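Local coordinates for Galactose/lactose metabolism regulatory protein GAL80 (Kluyveromyces lactis, PDB 3E1K) that negatively regulates the lactose and galactose metabolic genes, seemingly by blocking the transcriptional activator when no inducing sugar is present, at residues A[160-165]-A[318-323]; A[230-235]-A[441-446]; A[23-28]-A[50-55]; A[414-419]-A[427-432]. All coordinates share one frame; numbering follows the deposited sequence.

Contact 1: residues A[160-165]-A[318-323]; sequences VRAKEL and LVLYFY
Leu-165 points one methyl at Phe-322: its CD1 meets the ring obliquely at the root, 3.4 Å from Phe-322 CG, and touches CB and CD1 of the same side chain as well. The two side chains run slantwise past each other. With CG anti to the carbonyl carbon (chi1 -75°), Leu-165 spreads its branches so that CD1 goes to the strand while CD2 lies 3.8 Å above the guanidinium plane of Arg-161, toward its rim. One turn back along the helix, Arg-161 crosses Leu-320 at about a right angle. What it offers the strand is aliphatic, its CG lying 3.9 Å from Leu-320 CD2; its charged end passes on to a salt bridge with Glu-367 on the neighbouring strand 364-370. Leu-320 therefore sits among three helix residues, with its CD1 4.4 Å from Ala-162 CB and its CD2 4.3 Å from Leu-165 CD1. No hydrogen bond joins the segments. Their axes run nearly parallel, 14° apart. The alternating residues Val-319 and Tyr-321 serve the other face, where Val-319 packs on an aromatic side chain of the bound Gal4p peptide and Tyr-321 on Leu-289 of the second subunit. A helix lying along one face of a large mixed sheet, whose opposite face makes protein contacts, is the layout of the C-terminal domain in the GFO/IDH/MocA oxidoreductase family.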
loop_
_atom_site.group_PDB
_atom_site.type_symbol
_atom_site.label_atom_id
_atom_site.label_comp_id
_atom_site.label_asym_id
_atom_site.label_seq_id
_atom_site.Cartn_x
_atom_site.Cartn_y
_atom_site.Cartn_z
ATOM N N VAL A 160 -17.677 13.474 -1.241
ATOM C CA VAL A 160 -18.919 13.394 -1.978
ATOM C C VAL A 160 -18.655 13.310 -3.494
ATOM O O VAL A 160 -19.171 12.376 -4.150
ATOM C CB VAL A 160 -19.813 14.638 -1.595
ATOM C CG1 VAL A 160 -21.250 14.490 -2.165
ATOM C CG2 VAL A 160 -19.807 14.915 -0.056
ATOM N N ARG A 161 -17.846 14.212 -4.027
ATOM C CA ARG A 161 -17.553 14.187 -5.457
ATOM C C ARG A 161 -17.114 12.889 -6.050
ATOM O O ARG A 161 -17.524 12.589 -7.145
ATOM C CB ARG A 161 -16.567 15.273 -5.884
ATOM C CG ARG A 161 -16.355 15.260 -7.384
ATOM C CD ARG A 161 -17.529 15.906 -8.099
ATOM N NE ARG A 161 -17.121 16.088 -9.467
ATOM C CZ ARG A 161 -17.914 15.738 -10.463
ATOM N NH1 ARG A 161 -19.066 15.067 -10.161
ATOM N NH2 ARG A 161 -17.586 15.843 -11.732
ATOM N N ALA A 162 -16.246 12.142 -5.382
ATOM C CA ALA A 162 -15.700 10.843 -5.804
ATOM C C ALA A 162 -16.904 9.934 -5.752
ATOM O O ALA A 162 -17.348 9.344 -6.767
ATOM C CB ALA A 162 -14.697 10.348 -4.783
ATOM N N LYS A 163 -17.412 9.838 -4.528
ATOM C CA LYS A 163 -18.625 9.084 -4.288
ATOM C C LYS A 163 -19.665 9.281 -5.443
ATOM O O LYS A 163 -20.151 8.301 -6.039
ATOM C CB LYS A 163 -19.210 9.503 -2.955
ATOM C CG LYS A 163 -20.292 8.573 -2.506
ATOM C CD LYS A 163 -20.844 8.820 -1.118
ATOM C CE LYS A 163 -22.191 8.172 -1.009
ATOM N NZ LYS A 163 -22.091 6.633 -0.932
ATOM N N GLU A 164 -20.000 10.518 -5.853
ATOM C CA GLU A 164 -20.914 10.696 -6.994
ATOM C C GLU A 164 -20.267 10.092 -8.295
ATOM O O GLU A 164 -20.946 9.385 -9.097
ATOM C CB GLU A 164 -21.079 12.183 -7.246
ATOM C CG GLU A 164 -21.779 13.029 -6.193
ATOM C CD GLU A 164 -21.547 14.525 -6.446
ATOM O OE1 GLU A 164 -20.427 14.991 -6.106
ATOM O OE2 GLU A 164 -22.385 15.254 -7.023
ATOM N N LEU A 165 -18.997 10.392 -8.494
ATOM C CA LEU A 165 -18.391 9.906 -9.723
ATOM C C LEU A 165 -18.590 8.416 -9.927
ATOM O O LEU A 165 -19.148 7.974 -10.935
ATOM C CB LEU A 165 -16.911 10.227 -9.709
ATOM C CG LEU A 165 -16.630 11.690 -9.965
ATOM C CD1 LEU A 165 -15.166 11.852 -10.319
ATOM C CD2 LEU A 165 -17.496 11.623 -11.208
ATOM N N LEU A 318 -8.501 19.128 -0.200
ATOM C CA LEU A 318 -7.692 18.308 -1.090
ATOM C C LEU A 318 -7.958 18.679 -2.555
ATOM O O LEU A 318 -8.584 19.703 -2.882
ATOM C CB LEU A 318 -7.932 16.831 -0.866
ATOM C CG LEU A 318 -8.613 16.668 0.482
ATOM C CD1 LEU A 318 -9.920 15.823 0.348
ATOM C CD2 LEU A 318 -7.742 16.219 1.668
ATOM N N VAL A 319 -7.545 17.751 -3.410
ATOM C CA VAL A 319 -7.741 17.907 -4.833
ATOM C C VAL A 319 -8.096 16.583 -5.431
ATOM O O VAL A 319 -7.550 15.550 -5.110
ATOM C CB VAL A 319 -6.420 18.225 -5.401
ATOM C CG1 VAL A 319 -6.503 18.157 -6.905
ATOM C CG2 VAL A 319 -6.118 19.621 -4.997
ATOM N N LEU A 320 -9.006 16.624 -6.376
ATOM C CA LEU A 320 -9.416 15.382 -6.958
ATOM C C LEU A 320 -9.274 15.251 -8.449
ATOM O O LEU A 320 -9.900 15.949 -9.229
ATOM C CB LEU A 320 -10.860 15.097 -6.639
ATOM C CG LEU A 320 -11.204 13.715 -7.165
ATOM C CD1 LEU A 320 -11.254 12.860 -5.908
ATOM C CD2 LEU A 320 -12.674 14.041 -7.512
ATOM N N TYR A 321 -8.512 14.228 -8.794
ATOM C CA TYR A 321 -8.275 13.987 -10.184
ATOM C C TYR A 321 -9.055 12.757 -10.462
ATOM O O TYR A 321 -8.985 11.742 -9.770
ATOM C CB TYR A 321 -6.820 13.590 -10.425
ATOM C CG TYR A 321 -5.837 14.640 -9.934
ATOM C CD1 TYR A 321 -5.162 14.507 -8.708
ATOM C CD2 TYR A 321 -5.550 15.753 -10.726
ATOM C CE1 TYR A 321 -4.224 15.425 -8.307
ATOM C CE2 TYR A 321 -4.617 16.688 -10.333
ATOM C CZ TYR A 321 -3.976 16.529 -9.119
ATOM O OH TYR A 321 -3.086 17.473 -8.671
ATOM N N PHE A 322 -9.762 12.850 -11.562
ATOM C CA PHE A 322 -10.416 11.641 -11.937
ATOM C C PHE A 322 -10.170 11.500 -13.426
ATOM O O PHE A 322 -9.966 12.454 -14.138
ATOM C CB PHE A 322 -11.877 11.822 -11.631
ATOM C CG PHE A 322 -12.782 11.285 -12.697
ATOM C CD1 PHE A 322 -13.400 10.037 -12.619
ATOM C CD2 PHE A 322 -13.030 12.063 -13.812
ATOM C CE1 PHE A 322 -14.248 9.563 -13.607
ATOM C CE2 PHE A 322 -13.843 11.584 -14.823
ATOM C CZ PHE A 322 -14.463 10.348 -14.725
ATOM N N TYR A 323 -10.383 10.307 -13.939
ATOM C CA TYR A 323 -10.312 10.111 -15.364
ATOM C C TYR A 323 -11.170 8.915 -15.785
ATOM O O TYR A 323 -11.056 7.828 -15.250
ATOM C CB TYR A 323 -8.878 9.850 -15.733
ATOM C CG TYR A 323 -8.865 9.206 -17.085
ATOM C CD1 TYR A 323 -9.023 9.971 -18.246
ATOM C CD2 TYR A 323 -8.720 7.827 -17.200
ATOM C CE1 TYR A 323 -9.023 9.376 -19.488
ATOM C CE2 TYR A 323 -8.716 7.229 -18.438
ATOM C CZ TYR A 323 -8.861 8.004 -19.590
ATOM O OH TYR A 323 -8.879 7.427 -20.839
#

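Contact 2: residues A[230-235]-A[441-446]; sequences INAMIS and FRSDKE
The hydrogen bond across this contact runs from the backbone N of Ala-232 to Ser-443 OG, 2.9 Å long and moderately bent at 147°. Ser-443 holds OG anti to its backbone N (chi1 151°), which carries the hydroxyl out from the helix to the strand; the same oxygen is also hydrogen-bonded to the carbonyl of Lys-448. Since Asn-231 and Met-233 make their backbone bonds to strand 262-269, and Ile-230 pairs with Leu-450, the serine takes up a strand N-H just beyond the short partner strand 450-451. Asn-231 turns its amide to the dimer partner, hydrogen-bonding through OD1 to Thr-449 of the second subunit.

Polar contact without hydrogen bonding is left to Asp-444. Its carboxylate carbon lies 3.4 Å from Ile-234 N, and its OD2 stands 3.7 Å from Ile-234 CB, the two side chains crossing at about a right angle. OD1 has a long, weak ion pair with Lys-229 of the second subunit. Replacing Asp-444 by an alanine is likely to uncover Ile-234 N and CB on this side and to leave the distant lysine without its countercharge.

Apolar packing comes from Ile-234, whose CD1 reaches Phe-441 CE2 at 3.8 Å, oblique to the ring, the side chains again crossing nearly squarely. The strand and helix axes come within 6.1 Å and cross at -72°. This is the long C-terminal helix 427-446 set across an edge of the alpha/beta C-terminal domain's sheet, beside the subunit interface.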
loop_
_atom_site.group_PDB
_atom_site.type_symbol
_atom_site.label_atom_id
_atom_site.label_comp_id
_atom_site.label_asym_id
_atom_site.label_seq_id
_atom_site.Cartn_x
_atom_site.Cartn_y
_atom_site.Cartn_z
ATOM N N ILE A 230 -10.187 -8.632 7.007
ATOM C CA ILE A 230 -9.120 -7.640 6.957
ATOM C C ILE A 230 -7.878 -8.126 7.698
ATOM O O ILE A 230 -7.861 -9.034 8.518
ATOM C CB ILE A 230 -9.598 -6.302 7.550
ATOM C CG1 ILE A 230 -9.995 -6.480 9.018
ATOM C CG2 ILE A 230 -10.761 -5.746 6.743
ATOM C CD1 ILE A 230 -10.271 -5.179 9.738
ATOM N N ASN A 231 -6.694 -7.459 7.407
ATOM C CA ASN A 231 -5.529 -7.754 8.237
ATOM C C ASN A 231 -4.782 -6.490 8.693
ATOM O O ASN A 231 -4.684 -5.499 7.963
ATOM C CB ASN A 231 -4.571 -8.690 7.543
ATOM C CG ASN A 231 -3.276 -8.852 8.285
ATOM O OD1 ASN A 231 -3.129 -9.817 9.028
ATOM N ND2 ASN A 231 -2.338 -7.950 8.048
ATOM N N ALA A 232 -4.245 -6.518 9.894
ATOM C CA ALA A 232 -3.537 -5.365 10.380
ATOM C C ALA A 232 -2.300 -5.696 11.227
ATOM O O ALA A 232 -2.217 -6.747 11.872
ATOM C CB ALA A 232 -4.571 -4.418 11.042
ATOM N N MET A 233 -1.307 -4.824 11.084
ATOM C CA MET A 233 -0.020 -4.939 11.729
ATOM C C MET A 233 0.419 -3.589 12.312
ATOM O O MET A 233 0.466 -2.576 11.610
ATOM C CB MET A 233 0.963 -5.411 10.655
ATOM C CG MET A 233 0.775 -6.831 10.242
ATOM S SD MET A 233 2.095 -7.232 9.107
ATOM C CE MET A 233 1.538 -8.979 8.761
ATOM N N ILE A 234 0.766 -3.540 13.596
ATOM C CA ILE A 234 1.132 -2.223 14.141
ATOM C C ILE A 234 2.532 -2.030 14.697
ATOM O O ILE A 234 2.957 -2.727 15.626
ATOM C CB ILE A 234 0.140 -1.628 15.114
ATOM C CG1 ILE A 234 -1.247 -1.532 14.450
ATOM C CG2 ILE A 234 0.629 -0.281 15.587
ATOM C CD1 ILE A 234 -2.366 -2.085 15.370
ATOM N N SER A 235 3.222 -1.024 14.181
ATOM C CA SER A 235 4.603 -0.788 14.525
ATOM C C SER A 235 4.978 0.273 15.541
ATOM O O SER A 235 4.238 1.215 15.737
ATOM C CB SER A 235 5.439 -0.624 13.260
ATOM O OG SER A 235 6.450 -1.614 13.199
ATOM N N PHE A 441 -7.022 -3.837 15.693
ATOM C CA PHE A 441 -6.237 -4.094 16.865
ATOM C C PHE A 441 -6.074 -5.543 17.180
ATOM O O PHE A 441 -4.955 -6.044 17.304
ATOM C CB PHE A 441 -6.721 -3.298 18.053
ATOM C CG PHE A 441 -6.144 -1.936 18.068
ATOM C CD1 PHE A 441 -6.918 -0.829 17.741
ATOM C CD2 PHE A 441 -4.771 -1.810 18.277
ATOM C CE1 PHE A 441 -6.349 0.386 17.715
ATOM C CE2 PHE A 441 -4.214 -0.581 18.297
ATOM C CZ PHE A 441 -5.016 0.498 18.057
ATOM N N ARG A 442 -7.216 -6.224 17.304
ATOM C CA ARG A 442 -7.198 -7.650 17.590
ATOM C C ARG A 442 -6.404 -8.385 16.507
ATOM O O ARG A 442 -5.604 -9.286 16.764
ATOM C CB ARG A 442 -8.613 -8.216 17.720
ATOM C CG ARG A 442 -8.871 -8.944 19.038
ATOM C CD ARG A 442 -10.217 -9.676 18.962
ATOM N NE ARG A 442 -10.937 -9.378 17.728
ATOM C CZ ARG A 442 -12.176 -8.867 17.707
ATOM N NH1 ARG A 442 -12.814 -8.657 18.856
ATOM N NH2 ARG A 442 -12.777 -8.628 16.532
ATOM N N SER A 443 -6.597 -7.958 15.282
ATOM C CA SER A 443 -5.916 -8.591 14.180
ATOM C C SER A 443 -4.397 -8.528 14.345
ATOM O O SER A 443 -3.764 -9.594 14.270
ATOM C CB SER A 443 -6.267 -7.954 12.847
ATOM O OG SER A 443 -5.113 -8.153 12.074
ATOM N N ASP A 444 -3.793 -7.352 14.490
ATOM C CA ASP A 444 -2.341 -7.312 14.599
ATOM C C ASP A 444 -1.999 -8.271 15.719
ATOM O O ASP A 444 -1.190 -9.197 15.513
ATOM C CB ASP A 444 -1.795 -5.899 14.890
ATOM C CG ASP A 444 -0.472 -5.892 15.706
ATOM O OD1 ASP A 444 0.411 -6.733 15.452
ATOM O OD2 ASP A 444 -0.313 -5.015 16.597
ATOM N N LYS A 445 -2.617 -8.032 16.881
ATOM C CA LYS A 445 -2.297 -8.810 18.064
ATOM C C LYS A 445 -2.340 -10.290 17.747
ATOM O O LYS A 445 -1.380 -11.036 17.913
ATOM C CB LYS A 445 -3.195 -8.497 19.258
ATOM C CG LYS A 445 -2.713 -9.119 20.543
ATOM C CD LYS A 445 -3.630 -8.694 21.692
ATOM C CE LYS A 445 -2.901 -8.474 23.058
ATOM N NZ LYS A 445 -3.733 -8.000 24.261
ATOM N N GLU A 446 -3.547 -10.727 17.372
ATOM C CA GLU A 446 -3.712 -12.132 17.058
ATOM C C GLU A 446 -2.867 -12.640 15.895
ATOM O O GLU A 446 -2.719 -13.851 15.763
ATOM C CB GLU A 446 -5.157 -12.591 16.983
ATOM C CG GLU A 446 -5.969 -12.385 18.262
ATOM C CD GLU A 446 -7.388 -12.920 17.939
ATOM O OE1 GLU A 446 -7.457 -13.864 17.154
ATOM O OE2 GLU A 446 -8.470 -12.349 18.278
#

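Contact 3: residues A[23-28]-A[50-55]; sequences VGLTSG and VALYNP
Leu-25 lays its CB and CD2 over the branched end of Leu-52, the two chains slanting across each other; Leu-25 CD2 is 3.7 Å from Leu-52 CD1 and 3.9 Å from Leu-52 CD2. The Leu-25 CG stands anti to its backbone N (chi1 -151°), which carries the methyls toward helix 57-67, where both leucines touch Thr-63. With Leu-52 cut back to an alanine, a gap would probably open beside Leu-25 CB, and that side chain would be freer to turn.

On the opposite face of the sheet, Val-23 CG2 rests 4.3 Å from Tyr-53 CB, and both residues pack on Phe-81. Val-23 and Tyr-53 form a parallel bridge, CA to CA 4.6 Å, where strand 18-23 runs beside strand 47-53. These are the first two strands of a Rossmann fold, and 23-28 is the loop leaving the first strand, which in NAD-binding relatives is the glycine-rich turn beside the dinucleotide's pyrophosphate. Gly-24 makes the turn at positive phi (103°), a backbone shape that suits glycine, since a CB would crowd the carbonyl O before it. In such folds the end of the second strand commonly faces the adenosine ribose, so Asn-54 probably lies close to any nucleotide site here. Its CG is anti to the carbonyl carbon, swinging the amide back toward the carbonyl of Leu-25. There ND2 approaches Leu-25 O at 2.4 Å, too short to trust in detail, so that hydrogen bond is best treated as doubtful.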
loop_
_atom_site.group_PDB
_atom_site.type_symbol
_atom_site.label_atom_id
_atom_site.label_comp_id
_atom_site.label_asym_id
_atom_site.label_seq_id
_atom_site.Cartn_x
_atom_site.Cartn_y
_atom_site.Cartn_z
ATOM N N VAL A 23 -20.705 21.823 25.533
ATOM C CA VAL A 23 -19.840 21.224 26.511
ATOM C C VAL A 23 -18.470 21.353 25.797
ATOM O O VAL A 23 -18.405 20.888 24.675
ATOM C CB VAL A 23 -20.173 19.682 26.536
ATOM C CG1 VAL A 23 -18.997 18.840 26.934
ATOM C CG2 VAL A 23 -21.264 19.369 27.503
ATOM N N GLY A 24 -17.417 21.939 26.381
ATOM C CA GLY A 24 -16.123 21.997 25.734
ATOM C C GLY A 24 -15.821 23.356 25.153
ATOM O O GLY A 24 -14.854 23.468 24.387
ATOM N N LEU A 25 -16.675 24.312 25.461
ATOM C CA LEU A 25 -16.390 25.649 24.999
ATOM C C LEU A 25 -15.401 26.257 26.014
ATOM O O LEU A 25 -15.749 26.781 27.064
ATOM C CB LEU A 25 -17.632 26.468 24.608
ATOM C CG LEU A 25 -17.015 27.370 23.543
ATOM C CD1 LEU A 25 -17.127 26.488 22.347
ATOM C CD2 LEU A 25 -17.678 28.674 23.221
ATOM N N THR A 26 -14.144 26.095 25.656
ATOM C CA THR A 26 -13.028 26.576 26.418
ATOM C C THR A 26 -12.949 28.098 26.476
ATOM O O THR A 26 -12.996 28.644 27.574
ATOM C CB THR A 26 -11.810 25.947 25.829
ATOM O OG1 THR A 26 -11.898 24.553 26.145
ATOM C CG2 THR A 26 -10.573 26.592 26.446
ATOM N N SER A 27 -12.863 28.779 25.336
ATOM C CA SER A 27 -12.786 30.226 25.326
ATOM C C SER A 27 -12.832 30.605 23.874
ATOM O O SER A 27 -13.092 29.766 23.012
ATOM C CB SER A 27 -11.343 30.574 25.683
ATOM O OG SER A 27 -10.534 29.826 24.781
ATOM N N GLY A 28 -12.565 31.888 23.644
ATOM C CA GLY A 28 -12.629 32.450 22.311
ATOM C C GLY A 28 -11.601 31.883 21.365
ATOM O O GLY A 28 -11.616 32.123 20.157
ATOM N N VAL A 50 -27.165 28.529 23.235
ATOM C CA VAL A 50 -27.867 28.848 24.422
ATOM C C VAL A 50 -27.253 28.483 25.771
ATOM O O VAL A 50 -27.632 29.022 26.831
ATOM C CB VAL A 50 -29.212 28.190 24.174
ATOM C CG1 VAL A 50 -29.860 27.638 25.418
ATOM C CG2 VAL A 50 -30.130 28.968 23.242
ATOM N N ALA A 51 -26.276 27.593 25.764
ATOM C CA ALA A 51 -25.712 27.243 27.041
ATOM C C ALA A 51 -24.261 26.724 26.869
ATOM O O ALA A 51 -23.970 26.025 25.886
ATOM C CB ALA A 51 -26.575 26.214 27.653
ATOM N N LEU A 52 -23.397 26.969 27.823
ATOM C CA LEU A 52 -22.031 26.554 27.689
ATOM C C LEU A 52 -21.624 25.803 28.915
ATOM O O LEU A 52 -21.615 26.384 29.944
ATOM C CB LEU A 52 -21.206 27.794 27.608
ATOM C CG LEU A 52 -20.103 27.626 26.609
ATOM C CD1 LEU A 52 -20.610 27.694 25.241
ATOM C CD2 LEU A 52 -19.121 28.698 26.844
ATOM N N TYR A 53 -21.292 24.529 28.851
ATOM C CA TYR A 53 -20.870 23.973 30.109
ATOM C C TYR A 53 -19.348 24.120 30.133
ATOM O O TYR A 53 -18.707 24.014 29.076
ATOM C CB TYR A 53 -21.285 22.555 30.428
ATOM C CG TYR A 53 -20.501 21.979 31.630
ATOM C CD1 TYR A 53 -21.062 21.933 32.907
ATOM C CD2 TYR A 53 -19.222 21.478 31.469
ATOM C CE1 TYR A 53 -20.359 21.462 33.981
ATOM C CE2 TYR A 53 -18.537 20.962 32.511
ATOM C CZ TYR A 53 -19.077 20.978 33.789
ATOM O OH TYR A 53 -18.321 20.458 34.814
ATOM N N ASN A 54 -18.859 24.318 31.362
ATOM C CA ASN A 54 -17.466 24.388 31.741
ATOM C C ASN A 54 -17.626 24.349 33.274
ATOM O O ASN A 54 -18.607 24.794 33.860
ATOM C CB ASN A 54 -16.797 25.654 31.243
ATOM C CG ASN A 54 -16.258 25.485 29.844
ATOM O OD1 ASN A 54 -15.144 24.992 29.653
ATOM N ND2 ASN A 54 -17.041 25.896 28.859
ATOM N N PRO A 55 -16.583 23.844 33.894
ATOM C CA PRO A 55 -16.574 23.457 35.280
ATOM C C PRO A 55 -16.264 24.578 36.216
ATOM O O PRO A 55 -16.242 24.398 37.407
ATOM C CB PRO A 55 -15.430 22.436 35.333
ATOM C CG PRO A 55 -14.979 22.256 34.029
ATOM C CD PRO A 55 -15.318 23.467 33.290
#

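Contact 4: residues A[414-419]-A[427-432]; sequences FDKQGF and FKDAII
Asp-429 carries its CG anti to the carbonyl carbon (chi1 -61°), which tips the carboxylate back past the start of helix 427-446 toward Lys-416 and Gln-417. Lys-416 has its CG wedged between backbone N and carbonyl carbon (chi1 85°), which turns the methylenes across the carboxylate, the two side chains crossing at about a right angle. The arrangement is a helix N-terminus closed by its own third residue: OD2 of Asp-429 accepts the backbone N-H of Thr-426, the N-cap, as in one half of a capping box, while Thr-426 OG1 is hydrogen-bonded to Lys-428 N. The incoming loop adds another bond, from Gln-417 N to Asp-429 OD2, 2.8 Å long and fairly straight at 160°, although the exact place of OD2 is less sure. If OD2 is placed correctly, two backbone N-H groups share it, and the loop is tied to the helix end; the helix's own N-terminal dipole would favour the negative charge there. Gln-417 itself sends OE1 off to Arg-154.

The other oxygen, OD1, lies across the lysine's methylenes, 3.2 Å from Lys-416 CB and 3.3 Å from Lys-416 CD. Lys-416 NZ is 5.2 Å from Asp-429 OD1, so the opposite charges are near without pairing; NZ has a weak hydrogen bond to Tyr-226 OH instead. At the root of the same side chain, Lys-416 CB meets Lys-428 CB at 3.4 Å. At the other end, the ammonium group of Lys-416 skirts the helix, its NZ 4.2 Å from Ile-432 CD1.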
loop_
_atom_site.group_PDB
_atom_site.type_symbol
_atom_site.label_atom_id
_atom_site.label_comp_id
_atom_site.label_asym_id
_atom_site.label_seq_id
_atom_site.Cartn_x
_atom_site.Cartn_y
_atom_site.Cartn_z
ATOM N N PHE A 414 -33.660 8.556 12.667
ATOM C CA PHE A 414 -32.671 7.948 11.803
ATOM C C PHE A 414 -31.854 6.855 12.528
ATOM O O PHE A 414 -31.769 6.793 13.759
ATOM C CB PHE A 414 -31.827 9.172 11.462
ATOM C CG PHE A 414 -31.174 9.143 10.126
ATOM C CD1 PHE A 414 -31.352 8.123 9.222
ATOM C CD2 PHE A 414 -30.229 10.118 9.830
ATOM C CE1 PHE A 414 -30.677 8.115 8.001
ATOM C CE2 PHE A 414 -29.551 10.144 8.618
ATOM C CZ PHE A 414 -29.770 9.124 7.695
ATOM N N ASP A 415 -31.228 5.978 11.739
ATOM C CA ASP A 415 -30.401 4.898 12.291
ATOM C C ASP A 415 -28.873 4.993 12.152
ATOM O O ASP A 415 -28.108 4.805 13.119
ATOM C CB ASP A 415 -30.769 3.568 11.704
ATOM C CG ASP A 415 -32.221 3.264 11.923
ATOM O OD1 ASP A 415 -33.040 4.109 11.497
ATOM O OD2 ASP A 415 -32.467 2.212 12.519
ATOM N N LYS A 416 -28.446 5.331 10.939
ATOM C CA LYS A 416 -27.049 5.529 10.670
ATOM C C LYS A 416 -27.100 6.135 9.277
ATOM O O LYS A 416 -28.081 5.922 8.545
ATOM C CB LYS A 416 -26.405 4.184 10.524
ATOM C CG LYS A 416 -26.562 3.682 9.089
ATOM C CD LYS A 416 -25.389 2.760 8.702
ATOM C CE LYS A 416 -25.856 1.516 7.873
ATOM N NZ LYS A 416 -25.594 0.305 8.654
ATOM N N GLN A 417 -26.106 6.937 8.914
ATOM C CA GLN A 417 -26.207 7.501 7.606
ATOM C C GLN A 417 -25.775 6.376 6.710
ATOM O O GLN A 417 -26.354 6.152 5.676
ATOM C CB GLN A 417 -25.247 8.640 7.439
ATOM C CG GLN A 417 -25.427 9.223 6.086
ATOM C CD GLN A 417 -24.268 10.123 5.923
ATOM O OE1 GLN A 417 -23.273 9.984 6.650
ATOM N NE2 GLN A 417 -24.354 11.040 4.980
ATOM N N GLY A 418 -24.788 5.617 7.170
ATOM C CA GLY A 418 -24.375 4.465 6.397
ATOM C C GLY A 418 -23.697 4.782 5.059
ATOM O O GLY A 418 -22.451 5.114 4.983
ATOM N N PHE A 419 -24.531 4.601 3.999
ATOM C CA PHE A 419 -23.977 4.828 2.673
ATOM C C PHE A 419 -24.806 5.809 1.869
ATOM O O PHE A 419 -24.607 6.096 0.686
ATOM C CB PHE A 419 -23.847 3.498 1.977
ATOM C CG PHE A 419 -22.731 2.643 2.524
ATOM C CD1 PHE A 419 -22.802 1.258 2.380
ATOM C CD2 PHE A 419 -21.607 3.190 3.128
ATOM C CE1 PHE A 419 -21.745 0.454 2.825
ATOM C CE2 PHE A 419 -20.561 2.384 3.597
ATOM C CZ PHE A 419 -20.627 1.024 3.433
ATOM N N PHE A 427 -24.346 7.344 15.888
ATOM C CA PHE A 427 -23.498 6.633 16.843
ATOM C C PHE A 427 -23.487 5.248 16.290
ATOM O O PHE A 427 -22.580 4.434 16.533
ATOM C CB PHE A 427 -24.027 6.635 18.285
ATOM C CG PHE A 427 -23.882 7.961 19.012
ATOM C CD1 PHE A 427 -23.631 9.140 18.305
ATOM C CD2 PHE A 427 -24.026 8.071 20.414
ATOM C CE1 PHE A 427 -23.507 10.372 18.976
ATOM C CE2 PHE A 427 -23.916 9.301 21.078
ATOM C CZ PHE A 427 -23.661 10.453 20.345
ATOM N N LYS A 428 -24.486 4.994 15.458
ATOM C CA LYS A 428 -24.478 3.693 14.814
ATOM C C LYS A 428 -23.160 3.721 14.038
ATOM O O LYS A 428 -22.238 2.961 14.262
ATOM C CB LYS A 428 -25.561 3.504 13.772
ATOM C CG LYS A 428 -25.293 2.167 13.145
ATOM C CD LYS A 428 -25.722 0.916 13.962
ATOM C CE LYS A 428 -24.556 0.147 14.698
ATOM N NZ LYS A 428 -24.692 -1.273 15.078
ATOM N N ASP A 429 -23.170 4.624 13.060
ATOM C CA ASP A 429 -21.901 4.730 12.390
ATOM C C ASP A 429 -20.757 4.780 13.421
ATOM O O ASP A 429 -19.968 3.848 13.341
ATOM C CB ASP A 429 -21.967 6.009 11.581
ATOM C CG ASP A 429 -23.091 5.924 10.570
ATOM O OD1 ASP A 429 -23.272 4.721 10.260
ATOM O OD2 ASP A 429 -23.662 7.017 10.286
ATOM N N ALA A 430 -20.642 5.755 14.350
ATOM C CA ALA A 430 -19.502 5.849 15.264
ATOM C C ALA A 430 -19.036 4.458 15.660
ATOM O O ALA A 430 -17.848 4.117 15.693
ATOM C CB ALA A 430 -19.825 6.721 16.485
ATOM N N ILE A 431 -20.035 3.637 15.943
ATOM C CA ILE A 431 -19.848 2.286 16.439
ATOM C C ILE A 431 -19.193 1.269 15.507
ATOM O O ILE A 431 -18.317 0.494 15.872
ATOM C CB ILE A 431 -21.232 1.795 16.945
ATOM C CG1 ILE A 431 -21.131 1.581 18.455
ATOM C CG2 ILE A 431 -21.689 0.535 16.229
ATOM C CD1 ILE A 431 -21.524 2.833 19.229
ATOM N N ILE A 432 -19.777 1.219 14.321
ATOM C CA ILE A 432 -19.348 0.296 13.283
ATOM C C ILE A 432 -17.870 0.561 13.079
ATOM O O ILE A 432 -17.082 -0.342 13.307
ATOM C CB ILE A 432 -20.111 0.595 12.023
ATOM C CG1 ILE A 432 -21.618 0.460 12.308
ATOM C CG2 ILE A 432 -19.731 -0.354 10.967
ATOM C CD1 ILE A 432 -22.370 -0.308 11.255
#

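Contacts 2 and 4 use the two ends of one helix, 427-446: its start carries the carboxylate of contact 4, its last turns lie against the sheet in contact 2, centres 24 Å apart. Contact 1 borders the same sheet, 30 Å from contact 2 between centres, and both reach the second subunit; the Gal4p peptide lies by contact 1. Contacts 1 and 4 touch directly, through a probable hydrogen bond from Lys-163 NZ to Phe-419 O, 3.0 Å. Contact 3 stands apart in the Rossmann domain, across the chain's centre from contacts 1 and 2, with its nearest atoms about 24 Å from either and about 12 Å from contact 4.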